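PDB 3GAZ: alcohol dehydrogenase superfamily protein from Novosphingobium aromaticivorans, which probably works as an NADP-dependent oxidoreductase of the medium-chain alcohol dehydrogenase superfamily, although its substrate is not established. Local coordinates for residues G43-D48 against L131-I136; T137-L142 against G282-E287. One frame throughout, in Å; residues are numbered along the deposited sequence.

Interaction 1 (G43-D48 against L131-I136); sequences GTNPLD and LPLVFI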
ATOM      1  N   GLY A  43       7.401 -14.251  11.540  1.00 11.91           N
ATOM      2  CA  GLY A  43       8.364 -14.896  10.663  1.00 12.54           C
ATOM      3  C   GLY A  43       9.078 -13.894   9.778  1.00 12.65           C
ATOM      4  O   GLY A  43       8.435 -13.076   9.125  1.00 10.65           O
ATOM      5  N   THR A  44      10.408 -13.958   9.748  1.00 12.27           N
ATOM      6  CA  THR A  44      11.189 -13.034   8.937  1.00 12.38           C
ATOM      7  C   THR A  44      11.404 -13.542   7.520  1.00 13.27           C
ATOM      8  O   THR A  44      11.223 -14.722   7.232  1.00 13.01           O
ATOM      9  CB  THR A  44      12.593 -12.771   9.548  1.00 14.01           C
ATOM     10  OG1 THR A  44      13.393 -13.957   9.435  1.00 14.55           O
ATOM     11  CG2 THR A  44      12.479 -12.378  11.016  1.00 12.86           C
ATOM     12  N   ASN A  45      11.779 -12.629   6.633  1.00 13.79           N
ATOM     13  CA  ASN A  45      12.071 -12.974   5.248  1.00 14.49           C
ATOM     14  C   ASN A  45      13.076 -11.963   4.719  1.00 14.76           C
ATOM     15  O   ASN A  45      13.052 -10.793   5.102  1.00 14.83           O
ATOM     16  CB  ASN A  45      10.801 -12.950   4.384  1.00 14.83           C
ATOM     17  CG  ASN A  45       9.854 -14.106   4.692  1.00 14.53           C
ATOM     18  OD1 ASN A  45       8.812 -13.921   5.325  1.00 15.77           O
ATOM     19  ND2 ASN A  45      10.215 -15.303   4.245  1.00 11.34           N
ATOM     20  N   PRO A  46      13.990 -12.406   3.843  1.00 15.15           N
ATOM     21  CA  PRO A  46      15.003 -11.518   3.271  1.00 15.57           C
ATOM     22  C   PRO A  46      14.425 -10.210   2.722  1.00 16.18           C
ATOM     23  O   PRO A  46      15.032  -9.151   2.879  1.00 17.19           O
ATOM     24  CB  PRO A  46      15.629 -12.375   2.176  1.00 14.86           C
ATOM     25  CG  PRO A  46      15.535 -13.757   2.748  1.00 15.23           C
ATOM     26  CD  PRO A  46      14.125 -13.769   3.303  1.00 15.85           C
ATOM     27  N   LEU A  47      13.257 -10.281   2.084  1.00 15.80           N
ATOM     28  CA  LEU A  47      12.644  -9.077   1.517  1.00 14.34           C
ATOM     29  C   LEU A  47      12.483  -7.955   2.544  1.00 13.46           C
ATOM     30  O   LEU A  47      12.630  -6.782   2.208  1.00 14.80           O
ATOM     31  CB  LEU A  47      11.278  -9.397   0.899  1.00 14.47           C
ATOM     32  CG  LEU A  47      10.610  -8.232   0.159  1.00 17.49           C
ATOM     33  CD1 LEU A  47      11.477  -7.823  -1.027  1.00 15.73           C
ATOM     34  CD2 LEU A  47       9.214  -8.638  -0.315  1.00 16.15           C
ATOM     35  N   ASP A  48      12.182  -8.313   3.792  1.00 12.77           N
ATOM     36  CA  ASP A  48      12.010  -7.318   4.853  1.00 12.49           C
ATOM     37  C   ASP A  48      13.239  -6.408   4.954  1.00 14.94           C
ATOM     38  O   ASP A  48      13.115  -5.195   5.150  1.00 15.00           O
ATOM     39  CB  ASP A  48      11.787  -7.993   6.218  1.00 11.69           C
ATOM     40  CG  ASP A  48      10.586  -8.937   6.230  1.00 13.64           C
ATOM     41  OD1 ASP A  48       9.639  -8.728   5.449  1.00 14.77           O
ATOM     42  OD2 ASP A  48      10.584  -9.885   7.040  1.00 12.28           O
ATOM     43  N   LEU A 131       6.365 -20.325   8.004  1.00 13.70           N
ATOM     44  CA  LEU A 131       5.821 -21.117   6.903  1.00 14.46           C
ATOM     45  C   LEU A 131       5.025 -20.405   5.790  1.00 13.48           C
ATOM     46  O   LEU A 131       5.249 -20.655   4.607  1.00 13.20           O
ATOM     47  CB  LEU A 131       4.958 -22.234   7.505  1.00 15.73           C
ATOM     48  CG  LEU A 131       4.823 -23.599   6.827  1.00 19.87           C
ATOM     49  CD1 LEU A 131       6.191 -24.174   6.480  1.00 16.90           C
ATOM     50  CD2 LEU A 131       4.082 -24.537   7.786  1.00 20.96           C
ATOM     51  N   PRO A 132       4.098 -19.501   6.151  1.00 13.48           N
ATOM     52  CA  PRO A 132       3.269 -18.784   5.166  1.00 12.31           C
ATOM     53  C   PRO A 132       3.857 -18.363   3.810  1.00 11.74           C
ATOM     54  O   PRO A 132       3.558 -18.982   2.793  1.00 10.57           O
ATOM     55  CB  PRO A 132       2.735 -17.601   5.967  1.00 13.31           C
ATOM     56  CG  PRO A 132       2.548 -18.206   7.332  1.00 14.42           C
ATOM     57  CD  PRO A 132       3.860 -18.976   7.508  1.00 12.13           C
ATOM     58  N   LEU A 133       4.684 -17.324   3.783  1.00 12.12           N
ATOM     59  CA  LEU A 133       5.245 -16.852   2.512  1.00 12.24           C
ATOM     60  C   LEU A 133       5.941 -17.907   1.668  1.00 12.20           C
ATOM     61  O   LEU A 133       5.595 -18.090   0.497  1.00 12.29           O
ATOM     62  CB  LEU A 133       6.217 -15.687   2.730  1.00 12.88           C
ATOM     63  CG  LEU A 133       6.927 -15.211   1.449  1.00 13.83           C
ATOM     64  CD1 LEU A 133       5.894 -14.764   0.409  1.00 12.24           C
ATOM     65  CD2 LEU A 133       7.877 -14.068   1.781  1.00 16.02           C
ATOM     66  N   VAL A 134       6.920 -18.597   2.242  1.00 11.57           N
ATOM     67  CA  VAL A 134       7.638 -19.598   1.471  1.00 12.63           C
ATOM     68  C   VAL A 134       6.760 -20.756   1.015  1.00 12.41           C
ATOM     69  O   VAL A 134       6.954 -21.268  -0.083  1.00 13.01           O
ATOM     70  CB  VAL A 134       8.893 -20.141   2.228  1.00 11.75           C
ATOM     71  CG1 VAL A 134       9.853 -18.989   2.516  1.00 11.64           C
ATOM     72  CG2 VAL A 134       8.490 -20.853   3.508  1.00 11.53           C
ATOM     73  N   PHE A 135       5.791 -21.167   1.833  1.00 12.61           N
ATOM     74  CA  PHE A 135       4.907 -22.260   1.428  1.00 12.37           C
ATOM     75  C   PHE A 135       4.063 -21.817   0.236  1.00 11.98           C
ATOM     76  O   PHE A 135       3.947 -22.524  -0.768  1.00 11.12           O
ATOM     77  CB  PHE A 135       3.959 -22.677   2.559  1.00 13.10           C
ATOM     78  CG  PHE A 135       3.068 -23.838   2.191  1.00 12.50           C
ATOM     79  CD1 PHE A 135       3.495 -25.150   2.390  1.00 14.27           C
ATOM     80  CD2 PHE A 135       1.838 -23.620   1.568  1.00 13.12           C
ATOM     81  CE1 PHE A 135       2.714 -26.233   1.969  1.00 11.90           C
ATOM     82  CE2 PHE A 135       1.045 -24.696   1.139  1.00 13.48           C
ATOM     83  CZ  PHE A 135       1.486 -26.007   1.340  1.00 13.66           C
ATOM     84  N   ILE A 136       3.459 -20.641   0.365  1.00 12.05           N
ATOM     85  CA  ILE A 136       2.629 -20.085  -0.693  1.00 12.96           C
ATOM     86  C   ILE A 136       3.455 -19.896  -1.966  1.00 13.50           C
ATOM     87  O   ILE A 136       2.982 -20.169  -3.068  1.00 13.76           O
ATOM     88  CB  ILE A 136       2.022 -18.733  -0.253  1.00 13.07           C
ATOM     89  CG1 ILE A 136       0.955 -18.979   0.818  1.00 14.68           C
ATOM     90  CG2 ILE A 136       1.428 -17.999  -1.448  1.00 14.78           C
ATOM     91  CD1 ILE A 136       0.406 -17.713   1.444  1.00 14.76           C
TER
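Asn-45 presents one face of its side-chain amide to Leu-133, whose CD2 methyl sits almost directly over the amide carbon, 3.5 Å from Asn-45 CG. At the far end of the amide, Val-134 CG1 touches more loosely, well off the face and slightly to the Leu-133 side of its plane. Oxygen and nitrogen are probably exchanged in this amide as modelled, but the face-on packing does not depend on which is which. Leu-133 reaches the face because its CG stands anti to the backbone N (chi1 176°), which carries the branch off helix 132-145 toward Asn-45. A second flat group lies behind the contact. Asn-45 N approaches the Asp-48 carboxylate from above its plane and gives OD2 a hydrogen bond of 3.0 Å, while Tyr-315 OH bonds the same oxygen. Asp-48 N in turn bonds Asn-45 O at 2.9 Å, so the turn leading into helix 46-52 is held by two bonds. Asp-70, which takes a hydrogen bond from Leu-133 N, and Lys-330, bonded to Thr-44 O, bring charge close to this contact of an amide with methyl groups. A bound calcium ion lies about 5 Å from the Asn-45 side chain. Here the contact joins the segment after a strand of the GroES-like part to the helix leading into the Rossmann-type nucleotide-binding domain, as expected of the medium-chain dehydrogenase fold.

Interaction 2 (T137-L142 against G282-E287); sequences TAWEGL and GEMLRE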
ATOM      1  N   THR A 137       4.693 -19.439  -1.811  1.00 11.91           N
ATOM      2  CA  THR A 137       5.560 -19.227  -2.960  1.00 14.10           C
ATOM      3  C   THR A 137       5.823 -20.567  -3.646  1.00 15.39           C
ATOM      4  O   THR A 137       5.683 -20.692  -4.865  1.00 15.13           O
ATOM      5  CB  THR A 137       6.893 -18.579  -2.530  1.00 14.43           C
ATOM      6  OG1 THR A 137       6.631 -17.286  -1.963  1.00 14.67           O
ATOM      7  CG2 THR A 137       7.826 -18.425  -3.720  1.00 12.66           C
ATOM      8  N   ALA A 138       6.178 -21.574  -2.852  1.00 14.80           N
ATOM      9  CA  ALA A 138       6.449 -22.909  -3.377  1.00 13.46           C
ATOM     10  C   ALA A 138       5.216 -23.508  -4.048  1.00 13.57           C
ATOM     11  O   ALA A 138       5.311 -24.136  -5.108  1.00 14.50           O
ATOM     12  CB  ALA A 138       6.911 -23.824  -2.249  1.00 12.60           C
ATOM     13  N   TRP A 139       4.060 -23.307  -3.427  1.00 13.72           N
ATOM     14  CA  TRP A 139       2.804 -23.843  -3.944  1.00 13.73           C
ATOM     15  C   TRP A 139       2.355 -23.200  -5.256  1.00 15.11           C
ATOM     16  O   TRP A 139       1.896 -23.894  -6.169  1.00 14.41           O
ATOM     17  CB  TRP A 139       1.704 -23.683  -2.894  1.00 14.69           C
ATOM     18  CG  TRP A 139       0.405 -24.327  -3.273  1.00 16.08           C
ATOM     19  CD1 TRP A 139      -0.574 -23.808  -4.074  1.00 16.30           C
ATOM     20  CD2 TRP A 139      -0.047 -25.628  -2.879  1.00 17.14           C
ATOM     21  NE1 TRP A 139      -1.611 -24.708  -4.200  1.00 18.12           N
ATOM     22  CE2 TRP A 139      -1.313 -25.831  -3.475  1.00 17.56           C
ATOM     23  CE3 TRP A 139       0.496 -26.641  -2.075  1.00 17.67           C
ATOM     24  CZ2 TRP A 139      -2.046 -27.013  -3.296  1.00 19.32           C
ATOM     25  CZ3 TRP A 139      -0.236 -27.819  -1.896  1.00 18.41           C
ATOM     26  CH2 TRP A 139      -1.493 -27.989  -2.504  1.00 18.51           C
ATOM     27  N   GLU A 140       2.477 -21.880  -5.359  1.00 14.11           N
ATOM     28  CA  GLU A 140       2.054 -21.213  -6.582  1.00 14.82           C
ATOM     29  C   GLU A 140       2.862 -21.702  -7.772  1.00 14.90           C
ATOM     30  O   GLU A 140       2.344 -21.798  -8.880  1.00 13.28           O
ATOM     31  CB  GLU A 140       2.188 -19.693  -6.459  1.00 17.08           C
ATOM     32  CG  GLU A 140       1.387 -19.102  -5.312  1.00 21.39           C
ATOM     33  CD  GLU A 140       1.102 -17.624  -5.494  1.00 25.15           C
ATOM     34  OE1 GLU A 140       2.008 -16.882  -5.942  1.00 23.70           O
ATOM     35  OE2 GLU A 140      -0.034 -17.203  -5.178  1.00 28.79           O
ATOM     36  N   GLY A 141       4.132 -22.019  -7.536  1.00 13.84           N
ATOM     37  CA  GLY A 141       4.978 -22.484  -8.617  1.00 15.52           C
ATOM     38  C   GLY A 141       4.757 -23.937  -8.979  1.00 16.12           C
ATOM     39  O   GLY A 141       4.566 -24.279 -10.152  1.00 15.38           O
ATOM     40  N   LEU A 142       4.768 -24.794  -7.965  1.00 16.61           N
ATOM     41  CA  LEU A 142       4.603 -26.230  -8.158  1.00 17.12           C
ATOM     42  C   LEU A 142       3.200 -26.693  -8.524  1.00 18.13           C
ATOM     43  O   LEU A 142       3.043 -27.625  -9.312  1.00 16.76           O
ATOM     44  CB  LEU A 142       5.038 -26.981  -6.899  1.00 16.42           C
ATOM     45  CG  LEU A 142       6.501 -26.888  -6.467  1.00 17.04           C
ATOM     46  CD1 LEU A 142       6.660 -27.538  -5.094  1.00 13.88           C
ATOM     47  CD2 LEU A 142       7.389 -27.562  -7.502  1.00 18.38           C
ATOM     48  N   GLY A 282      -5.556 -18.256   2.359  1.00 16.87           N
ATOM     49  CA  GLY A 282      -5.978 -19.105   3.460  1.00 17.29           C
ATOM     50  C   GLY A 282      -6.157 -20.538   2.992  1.00 17.48           C
ATOM     51  O   GLY A 282      -5.898 -21.490   3.730  1.00 17.06           O
ATOM     52  N   GLU A 283      -6.606 -20.698   1.753  1.00 19.49           N
ATOM     53  CA  GLU A 283      -6.806 -22.027   1.197  1.00 19.35           C
ATOM     54  C   GLU A 283      -5.480 -22.774   1.093  1.00 18.11           C
ATOM     55  O   GLU A 283      -5.393 -23.941   1.468  1.00 18.13           O
ATOM     56  CB  GLU A 283      -7.463 -21.933  -0.182  1.00 22.37           C
ATOM     57  CG  GLU A 283      -8.913 -21.462  -0.155  1.00 24.24           C
ATOM     58  CD  GLU A 283      -9.802 -22.349   0.699  1.00 27.54           C
ATOM     59  OE1 GLU A 283      -9.869 -22.130   1.927  1.00 29.02           O
ATOM     60  OE2 GLU A 283     -10.429 -23.275   0.141  1.00 30.77           O
HETATM   61  N   MSE A 284      -4.450 -22.104   0.584  1.00 16.91           N
HETATM   62  CA  MSE A 284      -3.140 -22.735   0.456  1.00 15.60           C
HETATM   63  C   MSE A 284      -2.582 -23.091   1.839  1.00 16.13           C
HETATM   64  O   MSE A 284      -1.964 -24.137   2.007  1.00 14.54           O
HETATM   65  CB  MSE A 284      -2.151 -21.821  -0.292  1.00 13.70           C
HETATM   66  CG  MSE A 284      -2.342 -21.765  -1.824  1.00 11.40           C
HETATM   67 SE   MSE A 284      -1.066 -20.812  -2.733  1.00  4.21          SE
HETATM   68  CE  MSE A 284      -1.602 -19.113  -2.332  1.00  9.65           C
ATOM     69  N   LEU A 285      -2.812 -22.230   2.829  1.00 13.72           N
ATOM     70  CA  LEU A 285      -2.311 -22.498   4.176  1.00 15.36           C
ATOM     71  C   LEU A 285      -3.039 -23.682   4.813  1.00 16.28           C
ATOM     72  O   LEU A 285      -2.528 -24.315   5.737  1.00 14.87           O
ATOM     73  CB  LEU A 285      -2.426 -21.239   5.045  1.00 13.82           C
ATOM     74  CG  LEU A 285      -1.519 -20.090   4.570  1.00 14.57           C
ATOM     75  CD1 LEU A 285      -1.666 -18.892   5.494  1.00 14.82           C
ATOM     76  CD2 LEU A 285      -0.066 -20.555   4.537  1.00 14.44           C
ATOM     77  N   ARG A 286      -4.231 -23.977   4.306  1.00 15.67           N
ATOM     78  CA  ARG A 286      -5.009 -25.113   4.788  1.00 18.48           C
ATOM     79  C   ARG A 286      -4.352 -26.374   4.231  1.00 18.02           C
ATOM     80  O   ARG A 286      -4.335 -27.424   4.875  1.00 18.81           O
ATOM     81  CB  ARG A 286      -6.453 -25.007   4.303  1.00 20.17           C
ATOM     82  CG  ARG A 286      -7.419 -24.628   5.398  1.00 26.93           C
ATOM     83  CD  ARG A 286      -8.474 -23.675   4.889  1.00 29.67           C
ATOM     84  NE  ARG A 286      -8.560 -22.536   5.788  1.00 34.37           N
ATOM     85  CZ  ARG A 286      -8.803 -21.288   5.412  1.00 33.08           C
ATOM     86  NH1 ARG A 286      -8.994 -20.987   4.133  1.00 32.35           N
ATOM     87  NH2 ARG A 286      -8.841 -20.338   6.328  1.00 35.14           N
ATOM     88  N   GLU A 287      -3.807 -26.251   3.026  1.00 17.99           N
ATOM     89  CA  GLU A 287      -3.109 -27.357   2.383  1.00 20.05           C
ATOM     90  C   GLU A 287      -1.872 -27.653   3.220  1.00 18.88           C
ATOM     91  O   GLU A 287      -1.543 -28.806   3.474  1.00 18.67           O
ATOM     92  CB  GLU A 287      -2.665 -26.966   0.973  1.00 21.27           C
ATOM     93  CG  GLU A 287      -3.781 -26.754  -0.026  1.00 25.80           C
ATOM     94  CD  GLU A 287      -4.503 -28.037  -0.374  1.00 29.37           C
ATOM     95  OE1 GLU A 287      -3.909 -29.128  -0.204  1.00 31.16           O
ATOM     96  OE2 GLU A 287      -5.661 -27.953  -0.831  1.00 32.70           O
TER
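Met-284, present as selenomethionine, meets Trp-139 in a Met-aromatic contact that joins two helices of the medium-chain dehydrogenase fold, 278-293 and 132-145. The local axes pass 10.8 Å apart and run nearly perpendicular, at 95°, so each helix offers the other a short patch and not a long groove. Along the second segment, Glu-283 takes no part in the crossing and is tied to Arg-286 one turn later by a salt bridge, OE1 to NH1 at 2.6 Å. Met-284 follows and reaches across. With CG anti to the backbone N, Trp-139 extends its indole toward helix 278-293, so that the pyrrole part meets Met-284 and the benzene part meets Glu-287. Met-284 CG and SE lie against the pyrrole part, with SE only 3.3 Å from Trp-139 CD1, a tight approach that comes obliquely to the ring. The chain then bends at its last torsion (chi3 -76°), carrying CE up to 3.8 Å from Glu-140 OE2; the other oxygen of that carboxylate, OE1, is bonded to Thr-268 OG1. Leu-285 and Arg-286 turn elsewhere, both side chains touching Ala-117 of strand 116-118. Glu-287 completes the patch one turn beyond Met-284, and its aliphatic part covers the benzene half of the indole: CG lies 4.0 Å from the centroid of the Trp-139 six-membered ring, a CH-pi contact over the face. The chain bends at chi2, and the carboxylate plane lies 27° from the indole plane, with Glu-287 OE1 3.5 Å from Trp-139 CH2.

Overall arrangement
From the N terminus, the chain passes through 43-48 in the GroES-like part, and 82 residues later, 22 of them in strands, interaction 1 closes the loop on the start of helix 132-145. The next residues of that same helix open interaction 2, whose longer loop of 139 residues takes in the six-stranded parallel Rossmann sheet and returns on helix 278-293. The two loops therefore follow in series, neither nested nor crossing, with centres 12 Å apart. They also touch: Ile-136 CG2 packs on Met-284 CE at 3.3 Å, and Pro-132 lies against Leu-285. Helix 132-145 is thus held by 43-48 near its start and by helix 278-293 further along, while Ala-138 packs against helix 162-173.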